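Local coordinates for carbon monoxide dehydrogenase (Thermococcus sp. AM4, PDB 6T7J), which catalyses the oxidation of carbon monoxide to carbon dioxide, probably passing the electrons to ferredoxin through its iron-sulfur clusters, at residues G80-V85 and M583-V588; A278-S283 and I384-V389; Y293-V298 and E394-R399. All blocks are in the same frame, centred on the assembly; numbering follows the deposited sequence.

Overall arrangement
Interactions 2 and 3 belong to one region, their centres about 14 Å apart, and both use helix 381-395: interaction 2 takes its middle, interaction 3 its C-terminal end. They meet where A281 packs against V298 of strand 297-303. Interaction 1 lies on the opposite side of the chain's centre, its centre about 50 Å or more from the other two, close to the four-iron and two-iron clusters bound by the N-terminal part of the chain. The chemistry follows the setting. Interaction 2 is buried and apolar; interaction 3, partly buried, presses two tyrosine rings against aliphatic groups; interaction 1, also partly buried, is organised by a serine-aspartate hydrogen bond between two helix beginnings, with a valine pair beside it.

Interaction 1 (G80-V85 and M583-V588); sequences GADTIV and MGSQKV
The backbones of D82 and S585 draw together where two helices begin, with the CA atom of D82 5.2 Å from the CA atom of S585. G80 is the N-cap of helix 81-115, and S585 holds the same position in helix 586-595. The S585 hydroxyl works in two directions. Its OG accepts the N-H of V588 at 2.9 Å in a nearly straight capping bond (165°), and it donates to D82 OD1 at 2.8 Å, reaching that oxygen from above the carboxylate plane, 39° out of it. OG stands anti to the S585 backbone N (chi1 153°), which turns it back over the first turn of its own helix while leaving it open to the aspartate. In this fold the contact ties the long helix that follows the N-terminal cluster-binding region, where I84 touches the four-iron cluster, to the helix linking parallel strands 574-576 and 604-606 in a beta-alpha-beta unit. The other carboxylate oxygen, D82 OD2, rests 3.5 Å from K587 CB. The lysine chain crosses the aspartate at about a right angle and carries NZ away, 6.2 Å from OD2, so no salt bridge forms. Deeper in, V85 CG1 meets V588 CG1 at 3.7 Å, and V588 CG2 packs against the D82 carbonyl oxygen, with P212 and L216 of helix 212-242 also touching V588.

Interaction 2 (A278-S283 and I384-V389); sequences AEIAMS and IAKEIV
I280 has the largest share of this contact, fitting its branched side chain against the turn of helix 381-395 that runs from A385 to V389. CG1 lies anti to the carbonyl carbon (chi1 -75°), and that choice sends the two branches to different partners. The CG1 methylene leans on the methyl of A385, I280 CG1 to A385 CB being 3.6 Å. The CG2 methyl rests over the main chain of K386 (I280 CG2 to K386 CA 3.8 Å) and also meets one branch of V389, with I280 CG2 3.9 Å from V389 CG2. I280 CD1 lies beside the base of the lysine chain, 4.1 Å from K386 CG. Beyond CG that chain is extended and crosses the isoleucine at about a right angle; its NZ is engaged in a salt bridge with E285, so K386 lends this contact its aliphatic base while its charge is matched elsewhere. One residue on, A281 CB sits before both prongs of V389, 3.7 Å from V389 CG1 and equally far from V389 CG2. V389 has CG1 anti to its backbone N (chi1 179°), which turns the two methyls together onto the alanine. M286 of helix 284-292 touches I280 and V389, and V298 and V300 of strand 297-303 touch A281. The two helices pack on each other beside a parallel sheet whose strand order, 3-2-1-4-5-6, is that of a Rossmann-like alpha/beta domain.

Interaction 3 (Y293-V298 and E394-R399); sequences YGAKGV and ENYPNR
The ring of Y293 takes the main chain of E394 over one face: E394 CA stands 4.1 Å from the centroid, 17° off the normal, a CH-pi contact. The glutamate side chain continues obliquely over the same face toward the phenol end, E394 CG coming within 3.2 Å of Y293 OH; the carboxylate makes no hydrogen bond to that hydroxyl. At the edge of the same ring, near its plane, P397 CG approaches Y293 CD1 to 3.9 Å. An alanine in place of Y293 would strip the cover from E394 CA and P397 CG and is likely to leave a gap there, with the F289 ring deprived of its edge-to-face mate. A second CH-pi contact reverses the roles. A295 CB sits over a face of the Y396 ring, 3.7 Å from the centroid and nearest to Y396 CE2 at 3.5 Å. Y396 reaches across because its CG is anti to the backbone N, chi1 179°, while the carbonyl oxygen of Y293 comes to the ring edge, 3.8 Å from Y396 CD2. Y396 CE1 lies over one face of the R399 guanidinium, which is itself salt-bridged to E335. The chain can turn from Y293 to A295 because G294, at positive phi, is the C-prime residue of a Schellman motif ending helix 284-292. The contact thus joins the turn between that helix and strand 297-303 to the C-terminal end of helix 381-395, with Y396 also touching V262 of the adjacent strand 261-268.

Interaction 1 (G80-V85 and M583-V588)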
ATOM      1  N   GLY A  80     -20.906  -0.758  -0.368  1.00 48.87           N
ATOM      2  CA  GLY A  80     -21.588   0.407  -0.880  1.00 53.85           C
ATOM      3  C   GLY A  80     -20.619   1.429  -1.442  1.00 54.21           C
ATOM      4  O   GLY A  80     -19.403   1.240  -1.469  1.00 47.29           O
ATOM      5  N   ALA A  81     -21.185   2.548  -1.899  1.00 49.67           N
ATOM      6  CA  ALA A  81     -20.366   3.592  -2.504  1.00 50.83           C
ATOM      7  C   ALA A  81     -19.472   4.267  -1.470  1.00 51.21           C
ATOM      8  O   ALA A  81     -18.316   4.601  -1.765  1.00 51.98           O
ATOM      9  CB  ALA A  81     -21.255   4.622  -3.200  1.00 50.85           C
ATOM     10  N   ASP A  82     -19.991   4.480  -0.257  1.00 49.54           N
ATOM     11  CA  ASP A  82     -19.194   5.095   0.802  1.00 48.71           C
ATOM     12  C   ASP A  82     -17.930   4.288   1.067  1.00 49.35           C
ATOM     13  O   ASP A  82     -16.821   4.839   1.117  1.00 53.81           O
ATOM     14  CB  ASP A  82     -20.025   5.222   2.082  1.00 48.44           C
ATOM     15  CG  ASP A  82     -21.349   5.935   1.860  1.00 56.91           C
ATOM     16  OD1 ASP A  82     -21.480   6.665   0.853  1.00 53.82           O
ATOM     17  OD2 ASP A  82     -22.261   5.766   2.698  1.00 59.32           O
ATOM     18  N   THR A  83     -18.082   2.970   1.223  1.00 48.18           N
ATOM     19  CA  THR A  83     -16.941   2.105   1.500  1.00 48.76           C
ATOM     20  C   THR A  83     -15.909   2.174   0.381  1.00 46.76           C
ATOM     21  O   THR A  83     -14.709   2.322   0.637  1.00 44.20           O
ATOM     22  CB  THR A  83     -17.414   0.665   1.699  1.00 43.65           C
ATOM     23  OG1 THR A  83     -18.174   0.573   2.910  1.00 50.00           O
ATOM     24  CG2 THR A  83     -16.224  -0.286   1.773  1.00 42.86           C
ATOM     25  N   ILE A  84     -16.361   2.064  -0.869  1.00 43.53           N
ATOM     26  CA  ILE A  84     -15.433   2.000  -1.994  1.00 43.41           C
ATOM     27  C   ILE A  84     -14.682   3.318  -2.150  1.00 46.19           C
ATOM     28  O   ILE A  84     -13.458   3.333  -2.346  1.00 48.91           O
ATOM     29  CB  ILE A  84     -16.193   1.610  -3.274  1.00 46.49           C
ATOM     30  CG1 ILE A  84     -16.675   0.159  -3.173  1.00 43.52           C
ATOM     31  CG2 ILE A  84     -15.321   1.811  -4.503  1.00 43.88           C
ATOM     32  CD1 ILE A  84     -17.803  -0.187  -4.113  1.00 38.95           C
ATOM     33  N   VAL A  85     -15.398   4.442  -2.049  1.00 48.56           N
ATOM     34  CA  VAL A  85     -14.749   5.748  -2.155  1.00 45.61           C
ATOM     35  C   VAL A  85     -13.727   5.927  -1.037  1.00 46.95           C
ATOM     36  O   VAL A  85     -12.585   6.349  -1.276  1.00 48.35           O
ATOM     37  CB  VAL A  85     -15.802   6.871  -2.141  1.00 49.32           C
ATOM     38  CG1 VAL A  85     -15.139   8.216  -1.905  1.00 42.58           C
ATOM     39  CG2 VAL A  85     -16.590   6.877  -3.439  1.00 47.46           C
ATOM     40  N   MET A 583     -16.788  12.354  -5.025  1.00 48.39           N
ATOM     41  CA  MET A 583     -18.144  12.879  -5.165  1.00 53.08           C
ATOM     42  C   MET A 583     -19.180  11.799  -5.451  1.00 49.00           C
ATOM     43  O   MET A 583     -20.377  12.105  -5.460  1.00 47.89           O
ATOM     44  CB  MET A 583     -18.183  13.946  -6.259  1.00 53.05           C
ATOM     45  CG  MET A 583     -17.483  15.242  -5.867  1.00 57.50           C
ATOM     46  SD  MET A 583     -17.855  15.765  -4.176  1.00 56.88           S
ATOM     47  CE  MET A 583     -16.489  16.881  -3.862  1.00 51.21           C
ATOM     48  N   GLY A 584     -18.763  10.554  -5.675  1.00 55.08           N
ATOM     49  CA  GLY A 584     -19.718   9.470  -5.806  1.00 52.62           C
ATOM     50  C   GLY A 584     -20.385   9.061  -4.509  1.00 52.73           C
ATOM     51  O   GLY A 584     -21.295   8.225  -4.539  1.00 48.72           O
ATOM     52  N   SER A 585     -19.960   9.628  -3.381  1.00 53.76           N
ATOM     53  CA  SER A 585     -20.495   9.290  -2.067  1.00 47.13           C
ATOM     54  C   SER A 585     -20.805  10.576  -1.320  1.00 53.08           C
ATOM     55  O   SER A 585     -19.921  11.424  -1.146  1.00 52.39           O
ATOM     56  CB  SER A 585     -19.505   8.432  -1.273  1.00 43.17           C
ATOM     57  OG  SER A 585     -19.673   8.610   0.123  1.00 48.41           O
ATOM     58  N   GLN A 586     -22.056  10.726  -0.880  1.00 49.66           N
ATOM     59  CA  GLN A 586     -22.421  11.899  -0.095  1.00 52.58           C
ATOM     60  C   GLN A 586     -21.825  11.830   1.306  1.00 44.51           C
ATOM     61  O   GLN A 586     -21.378  12.847   1.850  1.00 47.65           O
ATOM     62  CB  GLN A 586     -23.942  12.032  -0.025  1.00 60.38           C
ATOM     63  CG  GLN A 586     -24.548  12.903  -1.115  1.00 67.83           C
ATOM     64  CD  GLN A 586     -25.847  13.559  -0.680  1.00 78.92           C
ATOM     65  OE1 GLN A 586     -26.852  13.504  -1.389  1.00 82.66           O
ATOM     66  NE2 GLN A 586     -25.830  14.186   0.491  1.00 74.03           N
ATOM     67  N   LYS A 587     -21.808  10.634   1.900  1.00 48.51           N
ATOM     68  CA  LYS A 587     -21.301  10.479   3.260  1.00 52.34           C
ATOM     69  C   LYS A 587     -19.820  10.836   3.339  1.00 54.48           C
ATOM     70  O   LYS A 587     -19.401  11.595   4.220  1.00 57.81           O
ATOM     71  CB  LYS A 587     -21.541   9.047   3.746  1.00 47.67           C
ATOM     72  CG  LYS A 587     -21.237   8.824   5.221  1.00 53.90           C
ATOM     73  CD  LYS A 587     -22.156   7.769   5.823  1.00 60.96           C
ATOM     74  CE  LYS A 587     -21.942   7.630   7.325  1.00 70.46           C
ATOM     75  NZ  LYS A 587     -22.262   8.883   8.070  1.00 61.57           N
ATOM     76  N   VAL A 588     -19.015  10.305   2.417  1.00 50.58           N
ATOM     77  CA  VAL A 588     -17.584  10.588   2.435  1.00 51.21           C
ATOM     78  C   VAL A 588     -17.325  12.060   2.132  1.00 49.61           C
ATOM     79  O   VAL A 588     -16.449  12.688   2.740  1.00 47.33           O
ATOM     80  CB  VAL A 588     -16.846   9.663   1.450  1.00 50.54           C
ATOM     81  CG1 VAL A 588     -15.393  10.093   1.289  1.00 45.41           C
ATOM     82  CG2 VAL A 588     -16.924   8.222   1.929  1.00 53.09           C
TER

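Interaction 2 (A278-S283 and I384-V389)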
ATOM      1  N   ALA A 278      24.967  18.913  -9.199  1.00 51.82           N
ATOM      2  CA  ALA A 278      25.133  20.347  -9.414  1.00 53.75           C
ATOM      3  C   ALA A 278      26.538  20.800  -9.037  1.00 58.03           C
ATOM      4  O   ALA A 278      27.185  21.540  -9.789  1.00 56.85           O
ATOM      5  CB  ALA A 278      24.083  21.123  -8.617  1.00 50.46           C
ATOM      6  N   GLU A 279      27.031  20.359  -7.875  1.00 56.88           N
ATOM      7  CA  GLU A 279      28.366  20.765  -7.447  1.00 58.61           C
ATOM      8  C   GLU A 279      29.435  20.255  -8.405  1.00 56.01           C
ATOM      9  O   GLU A 279      30.376  20.984  -8.740  1.00 55.33           O
ATOM     10  CB  GLU A 279      28.632  20.272  -6.025  1.00 57.12           C
ATOM     11  CG  GLU A 279      28.019  21.154  -4.950  1.00 58.57           C
ATOM     12  CD  GLU A 279      27.881  20.443  -3.619  1.00 68.83           C
ATOM     13  OE1 GLU A 279      26.886  20.699  -2.910  1.00 66.18           O
ATOM     14  OE2 GLU A 279      28.766  19.629  -3.282  1.00 76.24           O
ATOM     15  N   ILE A 280      29.302  19.011  -8.873  1.00 57.68           N
ATOM     16  CA  ILE A 280      30.288  18.456  -9.793  1.00 58.04           C
ATOM     17  C   ILE A 280      30.255  19.190 -11.125  1.00 58.42           C
ATOM     18  O   ILE A 280      31.301  19.548 -11.678  1.00 61.16           O
ATOM     19  CB  ILE A 280      30.056  16.944  -9.972  1.00 54.23           C
ATOM     20  CG1 ILE A 280      30.536  16.180  -8.735  1.00 59.03           C
ATOM     21  CG2 ILE A 280      30.753  16.435 -11.228  1.00 53.68           C
ATOM     22  CD1 ILE A 280      32.033  16.213  -8.533  1.00 58.84           C
ATOM     23  N   ALA A 281      29.057  19.446 -11.657  1.00 59.92           N
ATOM     24  CA  ALA A 281      28.962  20.028 -12.990  1.00 59.12           C
ATOM     25  C   ALA A 281      29.336  21.505 -13.000  1.00 63.02           C
ATOM     26  O   ALA A 281      29.854  22.000 -14.008  1.00 63.11           O
ATOM     27  CB  ALA A 281      27.558  19.825 -13.548  1.00 59.97           C
ATOM     28  N   MET A 282      29.090  22.226 -11.908  1.00 63.25           N
ATOM     29  CA  MET A 282      29.551  23.605 -11.826  1.00 65.97           C
ATOM     30  C   MET A 282      30.968  23.716 -11.275  1.00 67.06           C
ATOM     31  O   MET A 282      31.470  24.834 -11.110  1.00 67.77           O
ATOM     32  CB  MET A 282      28.576  24.454 -10.996  1.00 64.08           C
ATOM     33  CG  MET A 282      28.707  24.349  -9.488  1.00 65.63           C
ATOM     34  SD  MET A 282      27.337  25.212  -8.676  1.00 81.43           S
ATOM     35  CE  MET A 282      28.079  25.655  -7.107  1.00 69.06           C
ATOM     36  N   SER A 283      31.624  22.592 -11.000  1.00 63.09           N
ATOM     37  CA  SER A 283      33.057  22.612 -10.755  1.00 59.38           C
ATOM     38  C   SER A 283      33.795  22.990 -12.037  1.00 61.90           C
ATOM     39  O   SER A 283      33.302  22.796 -13.151  1.00 64.30           O
ATOM     40  CB  SER A 283      33.539  21.251 -10.251  1.00 56.62           C
ATOM     41  OG  SER A 283      33.588  20.305 -11.307  1.00 54.44           O
ATOM     42  N   ILE A 384      30.371   8.819  -9.593  1.00 58.00           N
ATOM     43  CA  ILE A 384      29.175   8.650 -10.415  1.00 59.58           C
ATOM     44  C   ILE A 384      28.716   9.993 -10.971  1.00 55.34           C
ATOM     45  O   ILE A 384      28.313  10.095 -12.139  1.00 59.36           O
ATOM     46  CB  ILE A 384      28.060   7.962  -9.604  1.00 56.29           C
ATOM     47  CG1 ILE A 384      28.595   6.718  -8.893  1.00 48.69           C
ATOM     48  CG2 ILE A 384      26.890   7.597 -10.506  1.00 60.00           C
ATOM     49  CD1 ILE A 384      28.764   5.520  -9.791  1.00 58.35           C
ATOM     50  N   ALA A 385      28.769  11.044 -10.150  1.00 51.74           N
ATOM     51  CA  ALA A 385      28.370  12.366 -10.622  1.00 50.62           C
ATOM     52  C   ALA A 385      29.285  12.855 -11.740  1.00 53.33           C
ATOM     53  O   ALA A 385      28.814  13.420 -12.738  1.00 50.56           O
ATOM     54  CB  ALA A 385      28.360  13.355  -9.458  1.00 50.40           C
ATOM     55  N   LYS A 386      30.598  12.651 -11.587  1.00 56.70           N
ATOM     56  CA  LYS A 386      31.543  12.999 -12.644  1.00 58.57           C
ATOM     57  C   LYS A 386      31.218  12.254 -13.930  1.00 54.17           C
ATOM     58  O   LYS A 386      31.183  12.847 -15.013  1.00 49.87           O
ATOM     59  CB  LYS A 386      32.969  12.680 -12.196  1.00 55.27           C
ATOM     60  CG  LYS A 386      33.636  13.746 -11.349  1.00 61.58           C
ATOM     61  CD  LYS A 386      35.117  13.434 -11.191  1.00 66.53           C
ATOM     62  CE  LYS A 386      35.823  14.446 -10.305  1.00 64.63           C
ATOM     63  NZ  LYS A 386      37.302  14.337 -10.445  1.00 65.58           N
ATOM     64  N   GLU A 387      30.981  10.945 -13.824  1.00 53.47           N
ATOM     65  CA  GLU A 387      30.652  10.144 -15.001  1.00 60.00           C
ATOM     66  C   GLU A 387      29.399  10.667 -15.698  1.00 57.97           C
ATOM     67  O   GLU A 387      29.362  10.788 -16.930  1.00 54.29           O
ATOM     68  CB  GLU A 387      30.485   8.685 -14.580  1.00 55.05           C
ATOM     69  CG  GLU A 387      29.954   7.748 -15.640  1.00 56.89           C
ATOM     70  CD  GLU A 387      29.548   6.405 -15.054  1.00 67.42           C
ATOM     71  OE1 GLU A 387      29.578   6.267 -13.811  1.00 62.21           O
ATOM     72  OE2 GLU A 387      29.202   5.489 -15.831  1.00 69.27           O
ATOM     73  N   ILE A 388      28.370  11.006 -14.918  1.00 54.52           N
ATOM     74  CA  ILE A 388      27.107  11.469 -15.490  1.00 55.15           C
ATOM     75  C   ILE A 388      27.296  12.804 -16.208  1.00 52.86           C
ATOM     76  O   ILE A 388      26.858  12.987 -17.358  1.00 52.76           O
ATOM     77  CB  ILE A 388      26.039  11.562 -14.386  1.00 51.33           C
ATOM     78  CG1 ILE A 388      25.551  10.165 -13.995  1.00 47.30           C
ATOM     79  CG2 ILE A 388      24.889  12.446 -14.821  1.00 47.63           C
ATOM     80  CD1 ILE A 388      24.865  10.113 -12.646  1.00 48.35           C
ATOM     81  N   VAL A 389      27.943  13.762 -15.536  1.00 50.52           N
ATOM     82  CA  VAL A 389      28.181  15.066 -16.152  1.00 54.44           C
ATOM     83  C   VAL A 389      29.037  14.914 -17.401  1.00 54.62           C
ATOM     84  O   VAL A 389      28.843  15.624 -18.397  1.00 54.37           O
ATOM     85  CB  VAL A 389      28.820  16.031 -15.136  1.00 51.07           C
ATOM     86  CG1 VAL A 389      29.095  17.376 -15.783  1.00 52.78           C
ATOM     87  CG2 VAL A 389      27.917  16.206 -13.926  1.00 54.99           C
TER

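Interaction 3 (Y293-V298 and E394-R399)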
ATOM      1  N   TYR A 293      34.875  20.270 -25.394  1.00 66.30           N
ATOM      2  CA  TYR A 293      33.864  19.719 -26.289  1.00 65.82           C
ATOM      3  C   TYR A 293      33.124  20.782 -27.097  1.00 66.28           C
ATOM      4  O   TYR A 293      32.149  20.454 -27.780  1.00 70.19           O
ATOM      5  CB  TYR A 293      32.871  18.861 -25.502  1.00 63.97           C
ATOM      6  CG  TYR A 293      33.293  17.414 -25.451  1.00 57.94           C
ATOM      7  CD1 TYR A 293      32.982  16.544 -26.487  1.00 61.54           C
ATOM      8  CD2 TYR A 293      34.035  16.928 -24.387  1.00 60.01           C
ATOM      9  CE1 TYR A 293      33.382  15.223 -26.453  1.00 61.52           C
ATOM     10  CE2 TYR A 293      34.440  15.609 -24.343  1.00 58.08           C
ATOM     11  CZ  TYR A 293      34.113  14.762 -25.379  1.00 63.48           C
ATOM     12  OH  TYR A 293      34.515  13.447 -25.337  1.00 66.33           O
ATOM     13  N   GLY A 294      33.563  22.035 -27.042  1.00 66.67           N
ATOM     14  CA  GLY A 294      33.012  23.075 -27.885  1.00 57.42           C
ATOM     15  C   GLY A 294      31.931  23.938 -27.274  1.00 56.69           C
ATOM     16  O   GLY A 294      31.219  24.617 -28.022  1.00 61.21           O
ATOM     17  N   ALA A 295      31.784  23.942 -25.952  1.00 61.12           N
ATOM     18  CA  ALA A 295      30.784  24.756 -25.279  1.00 61.70           C
ATOM     19  C   ALA A 295      31.465  25.793 -24.396  1.00 60.92           C
ATOM     20  O   ALA A 295      32.653  25.693 -24.084  1.00 56.85           O
ATOM     21  CB  ALA A 295      29.834  23.894 -24.435  1.00 58.42           C
ATOM     22  N   LYS A 296      30.693  26.805 -23.994  1.00 55.93           N
ATOM     23  CA  LYS A 296      31.213  27.812 -23.080  1.00 56.25           C
ATOM     24  C   LYS A 296      31.347  27.284 -21.658  1.00 60.47           C
ATOM     25  O   LYS A 296      32.159  27.810 -20.888  1.00 61.20           O
ATOM     26  CB  LYS A 296      30.314  29.050 -23.095  1.00 59.65           C
ATOM     27  CG  LYS A 296      30.227  29.731 -24.450  1.00 60.72           C
ATOM     28  CD  LYS A 296      29.673  31.142 -24.335  1.00 59.83           C
ATOM     29  CE  LYS A 296      29.607  31.816 -25.698  1.00 68.17           C
ATOM     30  NZ  LYS A 296      29.354  33.278 -25.592  1.00 79.86           N
ATOM     31  N   GLY A 297      30.577  26.263 -21.299  1.00 61.07           N
ATOM     32  CA  GLY A 297      30.623  25.720 -19.954  1.00 55.67           C
ATOM     33  C   GLY A 297      29.487  24.736 -19.750  1.00 59.40           C
ATOM     34  O   GLY A 297      28.950  24.184 -20.713  1.00 58.05           O
ATOM     35  N   VAL A 298      29.130  24.527 -18.484  1.00 60.20           N
ATOM     36  CA  VAL A 298      28.045  23.626 -18.115  1.00 56.35           C
ATOM     37  C   VAL A 298      27.054  24.382 -17.245  1.00 56.61           C
ATOM     38  O   VAL A 298      27.430  24.955 -16.215  1.00 56.75           O
ATOM     39  CB  VAL A 298      28.553  22.370 -17.381  1.00 60.29           C
ATOM     40  CG1 VAL A 298      27.381  21.479 -16.994  1.00 58.62           C
ATOM     41  CG2 VAL A 298      29.526  21.609 -18.251  1.00 56.71           C
ATOM     42  N   GLU A 394      29.685  15.101 -23.253  1.00 60.47           N
ATOM     43  CA  GLU A 394      30.057  14.414 -24.483  1.00 59.29           C
ATOM     44  C   GLU A 394      28.885  14.318 -25.447  1.00 61.84           C
ATOM     45  O   GLU A 394      29.092  14.199 -26.660  1.00 57.68           O
ATOM     46  CB  GLU A 394      30.602  13.025 -24.158  1.00 58.58           C
ATOM     47  CG  GLU A 394      31.937  13.049 -23.433  1.00 56.44           C
ATOM     48  CD  GLU A 394      32.118  11.874 -22.496  1.00 57.01           C
ATOM     49  OE1 GLU A 394      33.137  11.844 -21.774  1.00 60.25           O
ATOM     50  OE2 GLU A 394      31.242  10.983 -22.479  1.00 52.64           O
ATOM     51  N   ASN A 395      27.652  14.356 -24.935  1.00 58.43           N
ATOM     52  CA  ASN A 395      26.496  14.413 -25.820  1.00 59.07           C
ATOM     53  C   ASN A 395      26.258  15.805 -26.390  1.00 55.60           C
ATOM     54  O   ASN A 395      25.533  15.933 -27.383  1.00 53.49           O
ATOM     55  CB  ASN A 395      25.237  13.942 -25.092  1.00 56.36           C
ATOM     56  CG  ASN A 395      24.099  13.629 -26.044  1.00 59.38           C
ATOM     57  OD1 ASN A 395      24.323  13.177 -27.169  1.00 59.50           O
ATOM     58  ND2 ASN A 395      22.872  13.872 -25.601  1.00 59.34           N
ATOM     59  N   TYR A 396      26.828  16.840 -25.771  1.00 58.16           N
ATOM     60  CA  TYR A 396      26.664  18.203 -26.286  1.00 59.90           C
ATOM     61  C   TYR A 396      26.863  18.359 -27.796  1.00 61.34           C
ATOM     62  O   TYR A 396      26.056  19.071 -28.417  1.00 55.66           O
ATOM     63  CB  TYR A 396      27.599  19.167 -25.542  1.00 58.22           C
ATOM     64  CG  TYR A 396      27.512  20.600 -26.032  1.00 56.78           C
ATOM     65  CD1 TYR A 396      26.457  21.421 -25.653  1.00 59.60           C
ATOM     66  CD2 TYR A 396      28.487  21.133 -26.870  1.00 58.91           C
ATOM     67  CE1 TYR A 396      26.372  22.732 -26.094  1.00 59.27           C
ATOM     68  CE2 TYR A 396      28.409  22.444 -27.319  1.00 53.56           C
ATOM     69  CZ  TYR A 396      27.350  23.237 -26.925  1.00 58.70           C
ATOM     70  OH  TYR A 396      27.267  24.539 -27.363  1.00 56.69           O
ATOM     71  N   PRO A 397      27.877  17.767 -28.440  1.00 60.03           N
ATOM     72  CA  PRO A 397      28.015  17.953 -29.899  1.00 58.04           C
ATOM     73  C   PRO A 397      26.839  17.437 -30.713  1.00 62.79           C
ATOM     74  O   PRO A 397      26.721  17.797 -31.892  1.00 65.12           O
ATOM     75  CB  PRO A 397      29.297  17.178 -30.233  1.00 55.19           C
ATOM     76  CG  PRO A 397      30.074  17.189 -28.976  1.00 62.41           C
ATOM     77  CD  PRO A 397      29.060  17.092 -27.874  1.00 61.00           C
ATOM     78  N   ASN A 398      25.966  16.614 -30.137  1.00 59.21           N
ATOM     79  CA  ASN A 398      24.852  16.029 -30.870  1.00 53.64           C
ATOM     80  C   ASN A 398      23.591  16.881 -30.822  1.00 54.43           C
ATOM     81  O   ASN A 398      22.549  16.444 -31.321  1.00 59.55           O
ATOM     82  CB  ASN A 398      24.546  14.630 -30.332  1.00 53.43           C
ATOM     83  CG  ASN A 398      25.687  13.662 -30.555  1.00 59.86           C
ATOM     84  OD1 ASN A 398      26.283  13.626 -31.633  1.00 53.77           O
ATOM     85  ND2 ASN A 398      26.002  12.871 -29.534  1.00 55.58           N
ATOM     86  N   ARG A 399      23.657  18.070 -30.243  1.00 57.87           N
ATOM     87  CA  ARG A 399      22.471  18.911 -30.124  1.00 58.54           C
ATOM     88  C   ARG A 399      22.023  19.394 -31.496  1.00 57.49           C
ATOM     89  O   ARG A 399      22.766  20.133 -32.156  1.00 59.29           O
ATOM     90  CB  ARG A 399      22.748  20.107 -29.217  1.00 51.80           C
ATOM     91  CG  ARG A 399      21.652  21.158 -29.260  1.00 55.54           C
ATOM     92  CD  ARG A 399      22.090  22.446 -28.592  1.00 59.89           C
ATOM     93  NE  ARG A 399      22.383  22.251 -27.177  1.00 52.51           N
ATOM     94  CZ  ARG A 399      22.395  23.227 -26.277  1.00 52.43           C
ATOM     95  NH1 ARG A 399      22.672  22.957 -25.009  1.00 54.42           N
ATOM     96  NH2 ARG A 399      22.128  24.474 -26.644  1.00 49.86           N
TER